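PDB 2ZYO: solute-binding protein from Thermoactinomyces vulgaris, which binds maltodextrins such as maltotetraose, as well as cyclodextrins, and probably serves in carbohydrate uptake across the membrane. Local coordinates for residues Y122-V131 with T277-L286; Q142-L150 with V264-G272. One frame throughout, in Å; residues are numbered along the deposited sequence.

Contact 1 of 2, residues Y122-V131 with T277-L286. With GLC (alpha-D-glucopyranose), chain B.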
loop_
_atom_site.group_PDB
_atom_site.type_symbol
_atom_site.label_atom_id
_atom_site.label_comp_id
_atom_site.label_asym_id
_atom_site.label_seq_id
_atom_site.Cartn_x
_atom_site.Cartn_y
_atom_site.Cartn_z
ATOM N N TYR A 122 14.704 -5.355 -6.707
ATOM C CA TYR A 122 14.785 -4.035 -7.341
ATOM C C TYR A 122 14.919 -2.845 -6.395
ATOM O O TYR A 122 15.083 -1.709 -6.842
ATOM C CB TYR A 122 13.620 -3.842 -8.317
ATOM C CG TYR A 122 13.814 -4.682 -9.546
ATOM C CD1 TYR A 122 14.548 -4.199 -10.627
ATOM C CD2 TYR A 122 13.313 -5.982 -9.609
ATOM C CE1 TYR A 122 14.757 -4.981 -11.753
ATOM C CE2 TYR A 122 13.518 -6.773 -10.730
ATOM C CZ TYR A 122 14.241 -6.266 -11.795
ATOM O OH TYR A 122 14.445 -7.045 -12.906
ATOM N N GLY A 123 14.872 -3.094 -5.094
ATOM C CA GLY A 123 15.046 -1.998 -4.154
ATOM C C GLY A 123 15.018 -2.362 -2.691
ATOM O O GLY A 123 14.848 -3.528 -2.327
ATOM N N LEU A 124 15.202 -1.336 -1.865
ATOM C CA LEU A 124 15.117 -1.450 -0.418
ATOM C C LEU A 124 13.995 -0.540 0.080
ATOM O O LEU A 124 13.802 0.555 -0.459
ATOM C CB LEU A 124 16.463 -1.108 0.236
ATOM C CG LEU A 124 17.639 -2.036 -0.109
ATOM C CD1 LEU A 124 18.917 -1.547 0.556
ATOM C CD2 LEU A 124 17.359 -3.494 0.263
ATOM N N PRO A 125 13.232 -1.001 1.086
ATOM C CA PRO A 125 12.014 -0.288 1.463
ATOM C C PRO A 125 12.211 0.883 2.420
ATOM O O PRO A 125 13.129 0.871 3.249
ATOM C CB PRO A 125 11.180 -1.375 2.134
ATOM C CG PRO A 125 12.191 -2.273 2.765
ATOM C CD PRO A 125 13.432 -2.214 1.902
ATOM N N LYS A 126 11.330 1.874 2.293
ATOM C CA LYS A 126 11.317 3.060 3.143
ATOM C C LYS A 126 10.074 3.076 4.024
ATOM O O LYS A 126 10.129 3.497 5.180
ATOM C CB LYS A 126 11.307 4.330 2.288
ATOM C CG LYS A 126 12.458 4.460 1.300
ATOM C CD LYS A 126 12.093 5.369 0.122
ATOM C CE LYS A 126 11.953 6.830 0.542
ATOM N NZ LYS A 126 11.729 7.711 -0.645
ATOM N N ALA A 127 8.955 2.628 3.458
ATOM C CA ALA A 127 7.654 2.752 4.109
ATOM C C ALA A 127 6.721 1.604 3.751
ATOM O O ALA A 127 6.797 1.049 2.651
ATOM C CB ALA A 127 7.012 4.085 3.746
ATOM N N ILE A 128 5.848 1.262 4.697
ATOM C CA ILE A 128 4.792 0.278 4.483
ATOM C C ILE A 128 3.463 0.869 4.948
ATOM O O ILE A 128 3.413 1.609 5.935
ATOM C CB ILE A 128 5.105 -1.074 5.196
ATOM C CG1 ILE A 128 4.064 -2.150 4.851
ATOM C CG2 ILE A 128 5.252 -0.894 6.711
ATOM C CD1 ILE A 128 4.541 -3.560 5.118
ATOM N N GLU A 129 2.399 0.559 4.213
ATOM C CA GLU A 129 1.053 0.994 4.581
ATOM C C GLU A 129 0.032 -0.133 4.440
ATOM O O GLU A 129 0.174 -1.015 3.592
ATOM C CB GLU A 129 0.620 2.214 3.753
ATOM C CG GLU A 129 0.594 1.986 2.241
ATOM C CD GLU A 129 0.067 3.178 1.454
ATOM O OE1 GLU A 129 0.246 4.331 1.898
ATOM O OE2 GLU A 129 -0.516 2.948 0.372
ATOM N N SER A 130 -0.988 -0.089 5.290
ATOM C CA SER A 130 -2.126 -1.002 5.232
ATOM C C SER A 130 -3.331 -0.307 5.837
ATOM O O SER A 130 -3.179 0.564 6.692
ATOM C CB SER A 130 -1.830 -2.276 6.028
ATOM O OG SER A 130 -2.992 -3.080 6.169
ATOM N N VAL A 131 -4.530 -0.697 5.410
ATOM C CA VAL A 131 -5.730 -0.291 6.141
ATOM C C VAL A 131 -5.758 -1.005 7.491
ATOM O O VAL A 131 -5.091 -2.025 7.685
ATOM C CB VAL A 131 -7.057 -0.546 5.359
ATOM C CG1 VAL A 131 -7.078 0.235 4.052
ATOM C CG2 VAL A 131 -7.298 -2.031 5.115
ATOM N N THR A 277 -4.892 -7.989 4.637
ATOM C CA THR A 277 -5.073 -6.770 3.863
ATOM C C THR A 277 -3.984 -6.662 2.805
ATOM O O THR A 277 -2.972 -7.363 2.868
ATOM C CB THR A 277 -4.996 -5.533 4.771
ATOM O OG1 THR A 277 -3.805 -5.601 5.566
ATOM C CG2 THR A 277 -6.198 -5.469 5.692
ATOM N N PHE A 278 -4.201 -5.791 1.826
ATOM C CA PHE A 278 -3.127 -5.390 0.932
ATOM C C PHE A 278 -2.125 -4.552 1.717
ATOM O O PHE A 278 -2.502 -3.777 2.599
ATOM C CB PHE A 278 -3.661 -4.549 -0.227
ATOM C CG PHE A 278 -4.276 -5.346 -1.344
ATOM C CD1 PHE A 278 -3.652 -6.488 -1.844
ATOM C CD2 PHE A 278 -5.464 -4.921 -1.932
ATOM C CE1 PHE A 278 -4.219 -7.208 -2.896
ATOM C CE2 PHE A 278 -6.036 -5.634 -2.984
ATOM C CZ PHE A 278 -5.411 -6.775 -3.467
ATOM N N ILE A 279 -0.845 -4.713 1.401
ATOM C CA ILE A 279 0.159 -3.763 1.862
ATOM C C ILE A 279 0.771 -3.044 0.661
ATOM O O ILE A 279 0.899 -3.621 -0.421
ATOM C CB ILE A 279 1.253 -4.411 2.756
ATOM C CG1 ILE A 279 2.010 -5.508 2.003
ATOM C CG2 ILE A 279 0.636 -4.959 4.048
ATOM C CD1 ILE A 279 3.424 -5.738 2.502
ATOM N N GLY A 280 1.102 -1.771 0.854
ATOM C CA GLY A 280 1.799 -0.985 -0.155
ATOM C C GLY A 280 3.161 -0.610 0.386
ATOM O O GLY A 280 3.277 -0.157 1.524
ATOM N N VAL A 281 4.193 -0.820 -0.426
ATOM C CA VAL A 281 5.565 -0.525 -0.023
ATOM C C VAL A 281 6.148 0.554 -0.929
ATOM O O VAL A 281 6.064 0.453 -2.153
ATOM C CB VAL A 281 6.459 -1.796 -0.060
ATOM C CG1 VAL A 281 7.911 -1.457 0.272
ATOM C CG2 VAL A 281 5.930 -2.858 0.899
ATOM N N LYS A 282 6.714 1.592 -0.314
ATOM C CA LYS A 282 7.461 2.616 -1.035
ATOM C C LYS A 282 8.942 2.346 -0.820
ATOM O O LYS A 282 9.423 2.373 0.311
ATOM C CB LYS A 282 7.103 4.021 -0.537
ATOM C CG LYS A 282 5.694 4.479 -0.897
ATOM C CD LYS A 282 5.512 5.984 -0.727
ATOM C CE LYS A 282 5.714 6.447 0.708
ATOM N NZ LYS A 282 5.550 7.924 0.854
ATOM N N GLY A 283 9.660 2.070 -1.904
ATOM C CA GLY A 283 11.089 1.796 -1.813
ATOM C C GLY A 283 11.937 2.708 -2.674
ATOM O O GLY A 283 11.414 3.515 -3.446
ATOM N N TRP A 284 13.254 2.581 -2.517
ATOM C CA TRP A 284 14.218 3.196 -3.423
ATOM C C TRP A 284 14.562 2.185 -4.501
ATOM O O TRP A 284 14.853 1.024 -4.192
ATOM C CB TRP A 284 15.507 3.568 -2.687
ATOM C CG TRP A 284 15.412 4.755 -1.785
ATOM C CD1 TRP A 284 15.596 4.772 -0.431
ATOM C CD2 TRP A 284 15.130 6.106 -2.170
ATOM N NE1 TRP A 284 15.438 6.049 0.054
ATOM C CE2 TRP A 284 15.148 6.887 -0.991
ATOM C CE3 TRP A 284 14.851 6.731 -3.393
ATOM C CZ2 TRP A 284 14.906 8.265 -1.001
ATOM C CZ3 TRP A 284 14.607 8.102 -3.402
ATOM C CH2 TRP A 284 14.633 8.853 -2.212
ATOM N N TYR A 285 14.537 2.628 -5.756
ATOM C CA TYR A 285 14.888 1.776 -6.894
ATOM C C TYR A 285 16.085 2.353 -7.634
ATOM O O TYR A 285 16.397 3.536 -7.497
ATOM C CB TYR A 285 13.691 1.594 -7.837
ATOM C CG TYR A 285 12.393 1.365 -7.101
ATOM C CD1 TYR A 285 12.270 0.327 -6.180
ATOM C CD2 TYR A 285 11.297 2.198 -7.308
ATOM C CE1 TYR A 285 11.088 0.122 -5.482
ATOM C CE2 TYR A 285 10.102 1.997 -6.617
ATOM C CZ TYR A 285 10.010 0.960 -5.707
ATOM O OH TYR A 285 8.841 0.752 -5.016
ATOM N N LEU A 286 16.758 1.505 -8.405
ATOM C CA LEU A 286 17.963 1.889 -9.127
ATOM C C LEU A 286 17.675 2.004 -10.618
ATOM O O LEU A 286 17.317 1.017 -11.267
ATOM C CB LEU A 286 19.073 0.861 -8.872
ATOM C CG LEU A 286 20.441 1.037 -9.541
ATOM C CD1 LEU A 286 21.073 2.377 -9.199
ATOM C CD2 LEU A 286 21.362 -0.112 -9.150
HETATM C C1 GLC B . -4.967 4.660 -0.541
HETATM C C2 GLC B . -3.744 3.928 -1.152
HETATM C C3 GLC B . -3.949 3.540 -2.631
HETATM C C4 GLC B . -5.333 2.934 -2.867
HETATM C C5 GLC B . -6.405 3.847 -2.279
HETATM C C6 GLC B . -7.817 3.311 -2.468
HETATM O O1 GLC B . -5.055 5.969 -0.984
HETATM O O2 GLC B . -2.576 4.737 -1.028
HETATM O O3 GLC B . -2.961 2.594 -3.015
HETATM O O4 GLC B . -5.551 2.777 -4.282
HETATM O O5 GLC B . -6.193 3.986 -0.862
HETATM O O6 GLC B . -8.469 3.938 -3.563
HETATM O O HOH W 1 15.767 -0.996 -9.289
HETATM O O HOH W 2 4.102 2.662 1.482
HETATM O O HOH W 3 -4.496 -2.145 2.912
#

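Contact 2 of 2, residues Q142-L150 with V264-G272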
loop_
_atom_site.group_PDB
_atom_site.type_symbol
_atom_site.label_atom_id
_atom_site.label_comp_id
_atom_site.label_asym_id
_atom_site.label_seq_id
_atom_site.Cartn_x
_atom_site.Cartn_y
_atom_site.Cartn_z
ATOM N N GLN A 142 -13.315 -1.085 23.738
ATOM C CA GLN A 142 -12.754 -2.335 23.256
ATOM C C GLN A 142 -13.286 -2.586 21.853
ATOM O O GLN A 142 -14.499 -2.620 21.638
ATOM C CB GLN A 142 -13.114 -3.500 24.184
ATOM C CG GLN A 142 -12.587 -4.861 23.718
ATOM C CD GLN A 142 -11.072 -4.918 23.658
ATOM O OE1 GLN A 142 -10.385 -4.484 24.582
ATOM N NE2 GLN A 142 -10.542 -5.452 22.563
ATOM N N VAL A 143 -12.370 -2.744 20.902
ATOM C CA VAL A 143 -12.738 -3.066 19.523
ATOM C C VAL A 143 -13.333 -4.477 19.445
ATOM O O VAL A 143 -12.982 -5.336 20.255
ATOM C CB VAL A 143 -11.537 -2.917 18.544
ATOM C CG1 VAL A 143 -11.054 -1.473 18.504
ATOM C CG2 VAL A 143 -10.394 -3.862 18.905
ATOM N N PRO A 144 -14.263 -4.711 18.497
ATOM C CA PRO A 144 -14.810 -6.058 18.310
ATOM C C PRO A 144 -13.719 -7.111 18.098
ATOM O O PRO A 144 -12.761 -6.875 17.355
ATOM C CB PRO A 144 -15.675 -5.910 17.059
ATOM C CG PRO A 144 -16.089 -4.477 17.070
ATOM C CD PRO A 144 -14.881 -3.740 17.572
ATOM N N ALA A 145 -13.872 -8.252 18.765
ATOM C CA ALA A 145 -12.862 -9.312 18.768
ATOM C C ALA A 145 -12.869 -10.158 17.498
ATOM O O ALA A 145 -11.857 -10.775 17.153
ATOM C CB ALA A 145 -13.042 -10.204 19.990
ATOM N N THR A 146 -14.013 -10.197 16.821
ATOM C CA THR A 146 -14.184 -11.001 15.611
ATOM C C THR A 146 -14.911 -10.192 14.547
ATOM O O THR A 146 -15.553 -9.184 14.851
ATOM C CB THR A 146 -15.012 -12.279 15.880
ATOM O OG1 THR A 146 -16.327 -11.911 16.312
ATOM C CG2 THR A 146 -14.353 -13.162 16.937
ATOM N N TYR A 147 -14.808 -10.639 13.298
ATOM C CA TYR A 147 -15.548 -10.016 12.209
ATOM C C TYR A 147 -17.059 -10.067 12.450
ATOM O O TYR A 147 -17.762 -9.091 12.178
ATOM C CB TYR A 147 -15.201 -10.653 10.860
ATOM C CG TYR A 147 -15.984 -10.039 9.727
ATOM C CD1 TYR A 147 -15.649 -8.779 9.233
ATOM C CD2 TYR A 147 -17.083 -10.696 9.176
ATOM C CE1 TYR A 147 -16.378 -8.195 8.209
ATOM C CE2 TYR A 147 -17.818 -10.119 8.149
ATOM C CZ TYR A 147 -17.456 -8.869 7.671
ATOM O OH TYR A 147 -18.173 -8.284 6.654
ATOM N N ASP A 148 -17.544 -11.203 12.958
ATOM C CA ASP A 148 -18.963 -11.380 13.277
ATOM C C ASP A 148 -19.453 -10.280 14.217
ATOM O O ASP A 148 -20.524 -9.703 14.006
ATOM C CB ASP A 148 -19.211 -12.756 13.912
ATOM C CG ASP A 148 -18.929 -13.907 12.958
ATOM O OD1 ASP A 148 -19.554 -13.967 11.873
ATOM O OD2 ASP A 148 -18.089 -14.769 13.305
ATOM N N GLU A 149 -18.655 -9.996 15.246
ATOM C CA GLU A 149 -18.982 -8.969 16.235
ATOM C C GLU A 149 -18.939 -7.566 15.632
ATOM O O GLU A 149 -19.776 -6.720 15.957
ATOM C CB GLU A 149 -18.057 -9.077 17.451
ATOM C CG GLU A 149 -18.398 -10.245 18.382
ATOM C CD GLU A 149 -17.269 -10.608 19.330
ATOM O OE1 GLU A 149 -16.165 -10.937 18.849
ATOM O OE2 GLU A 149 -17.488 -10.585 20.560
ATOM N N LEU A 150 -17.969 -7.332 14.749
ATOM C CA LEU A 150 -17.859 -6.066 14.029
ATOM C C LEU A 150 -19.078 -5.830 13.145
ATOM O O LEU A 150 -19.625 -4.726 13.117
ATOM C CB LEU A 150 -16.582 -6.031 13.178
ATOM C CG LEU A 150 -16.282 -4.735 12.413
ATOM C CD1 LEU A 150 -15.794 -3.638 13.353
ATOM C CD2 LEU A 150 -15.272 -4.986 11.304
ATOM N N VAL A 264 -6.263 3.084 16.736
ATOM C CA VAL A 264 -6.055 2.189 15.594
ATOM C C VAL A 264 -5.775 0.765 16.066
ATOM O O VAL A 264 -4.882 0.535 16.886
ATOM C CB VAL A 264 -4.898 2.660 14.666
ATOM C CG1 VAL A 264 -4.805 1.770 13.429
ATOM C CG2 VAL A 264 -5.083 4.117 14.251
ATOM N N ALA A 265 -6.541 -0.183 15.537
ATOM C CA ALA A 265 -6.362 -1.596 15.855
ATOM C C ALA A 265 -6.344 -2.425 14.575
ATOM O O ALA A 265 -6.870 -1.987 13.551
ATOM C CB ALA A 265 -7.477 -2.067 16.783
ATOM N N PRO A 266 -5.740 -3.631 14.623
ATOM C CA PRO A 266 -5.843 -4.510 13.460
ATOM C C PRO A 266 -7.301 -4.878 13.230
ATOM O O PRO A 266 -8.107 -4.807 14.162
ATOM C CB PRO A 266 -5.065 -5.763 13.878
ATOM C CG PRO A 266 -4.246 -5.358 15.038
ATOM C CD PRO A 266 -4.962 -4.241 15.716
ATOM N N LEU A 267 -7.638 -5.260 12.001
ATOM C CA LEU A 267 -8.981 -5.749 11.715
ATOM C C LEU A 267 -9.262 -6.995 12.549
ATOM O O LEU A 267 -8.359 -7.812 12.763
ATOM C CB LEU A 267 -9.147 -6.054 10.225
ATOM C CG LEU A 267 -8.973 -4.896 9.237
ATOM C CD1 LEU A 267 -9.173 -5.391 7.815
ATOM C CD2 LEU A 267 -9.927 -3.745 9.545
ATOM N N PRO A 268 -10.504 -7.125 13.052
ATOM C CA PRO A 268 -10.901 -8.296 13.830
ATOM C C PRO A 268 -10.694 -9.592 13.054
ATOM O O PRO A 268 -10.781 -9.598 11.824
ATOM C CB PRO A 268 -12.393 -8.054 14.071
ATOM C CG PRO A 268 -12.549 -6.573 14.012
ATOM C CD PRO A 268 -11.606 -6.152 12.931
ATOM N N LYS A 269 -10.410 -10.679 13.767
ATOM C CA LYS A 269 -10.206 -11.972 13.125
ATOM C C LYS A 269 -11.447 -12.390 12.348
ATOM O O LYS A 269 -12.576 -12.217 12.814
ATOM C CB LYS A 269 -9.793 -13.038 14.141
ATOM C CG LYS A 269 -8.385 -12.829 14.675
ATOM C CD LYS A 269 -7.914 -13.994 15.524
ATOM C CE LYS A 269 -6.459 -13.800 15.928
ATOM N NZ LYS A 269 -5.970 -14.904 16.796
ATOM N N ILE A 270 -11.219 -12.908 11.146
ATOM C CA ILE A 270 -12.294 -13.282 10.237
ATOM C C ILE A 270 -12.117 -14.732 9.802
ATOM O O ILE A 270 -11.009 -15.160 9.458
ATOM C CB ILE A 270 -12.371 -12.316 9.016
ATOM C CG1 ILE A 270 -13.543 -12.687 8.095
ATOM C CG2 ILE A 270 -11.026 -12.257 8.268
ATOM C CD1 ILE A 270 -13.931 -11.600 7.100
ATOM N N ASP A 271 -13.217 -15.483 9.841
ATOM C CA ASP A 271 -13.217 -16.915 9.539
ATOM C C ASP A 271 -12.112 -17.657 10.306
ATOM O O ASP A 271 -11.443 -18.540 9.768
ATOM C CB ASP A 271 -13.142 -17.151 8.022
ATOM C CG ASP A 271 -14.372 -16.630 7.291
ATOM O OD1 ASP A 271 -15.501 -16.972 7.700
ATOM O OD2 ASP A 271 -14.215 -15.874 6.310
ATOM N N GLY A 272 -11.928 -17.261 11.565
ATOM C CA GLY A 272 -10.994 -17.919 12.476
ATOM C C GLY A 272 -9.532 -17.533 12.352
ATOM O O GLY A 272 -8.696 -18.035 13.111
HETATM O O HOH W 4 -9.238 -10.132 16.549
#

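Contact 1 of 2, residues Y122-V131 with T277-L286
K126 sets its CG anti to its own carbonyl carbon and bends at chi3 (69°), which lays its chain over one face of W284. CD of K126 stands 3.5 Å from the centroid of the five-membered ring of W284, a CH-pi contact. NZ of K126 lies 3.5 Å from the centroid of the six-membered ring of W284, a cation-pi contact. The same NZ has a salt bridge to E25. K126 also belongs to a classic beta bulge. K126 N and A127 N both donate to K282 O, at 2.8 and 3.2 Å. Past the bulge, E129 and G280 form an antiparallel hydrogen-bonded pair. E129 belongs to the sugar pocket. Its CG lies between the backbone N and the carbonyl carbon (chi1 60°), its chain is extended beyond, and its OE2 accepts from O2 of a bound glucose at 3.1 Å. I128 turns to the other face of the sheet, and its CD1 meets CD1 of I279 at 3.6 Å. At the far end T277 OG1 donates to S130 OG at 2.7 Å. Helix 109-114 packs on P125 and V281, helix 293-302 on L124 and W284, and helix 338-344 on I128 and S130, around the paired strands 120-136 and 278-287.

Contact 2 of 2, residues Q142-L150 with V264-G272
T146 OG1 is gripped twice by E149, while the backbone of T146 rests on P268 and K269. The hydroxyl donates to E149 OE1 at 2.7 Å and accepts from E149 N at 3.2 Å. The second bond is an N-cap bond at the start of helix 147-157. The OG1 of T146 lies between its own backbone N and carbonyl carbon (chi1 62°), which turns it toward E149 in the first turn. E149 OE1 is met on its anti side, somewhat out of the carboxylate plane. An alanine at this position is likely to leave E149 N without its capping acceptor and the E149 carboxylate freer to turn.

One backbone bond joins the two segments directly: Y147 N donates to K269 O at 2.8 Å. Nearby, water 4 gives a proton to A145 O and accepts from K269 N. The P268 ring packs against the backbone that leads into the helix. Its CB lies 3.3 Å from T146 C, and its CG lies 3.4 Å from P144 O. L150 crosses the proline at about a right angle.

Y147 and I270 run side by side. CG of Y147 and CG1 of I270 both stand anti to their backbone N, which sends the two chains the same way. CD1 of I270 sits over one face of the Y147 ring, 3.9 Å from the centroid, a CH-pi contact. Y147 OH is hydrogen-bonded to W218 NE1. L180 packs on Y147 and A183 on I270, both from helix 174-183. At the other end, CG1 and CG2 of V143 both stand 4.0 Å from CB of A265. The whole is an N-capped helix start docked on the loop after strand 262-265, as befits an alpha/beta lobe of the solute-binding protein fold.

The centres of the two contacts lie about 26 Å apart. Along the chain the order is 122-131, 142-150, 264-272, 277-286, so both segments of contact 2 fall between those of contact 1. The same mixed sheet serves both. Strand 120-136 pairs with 278-287 in contact 1 and with 262-265, whose end enters contact 2. Helix 147-157 follows strand 120-136, and strand 278-287 follows strand 262-265. The contacts also touch, T277 CG2 lying 3.7 Å from L267 CD1. Contact 1 is buried, its centre about 7 Å from the centre of the chain, beside the sugar; contact 2 is peripheral. Two long strands running out from one lobe to the other are consistent with the hinge of this family.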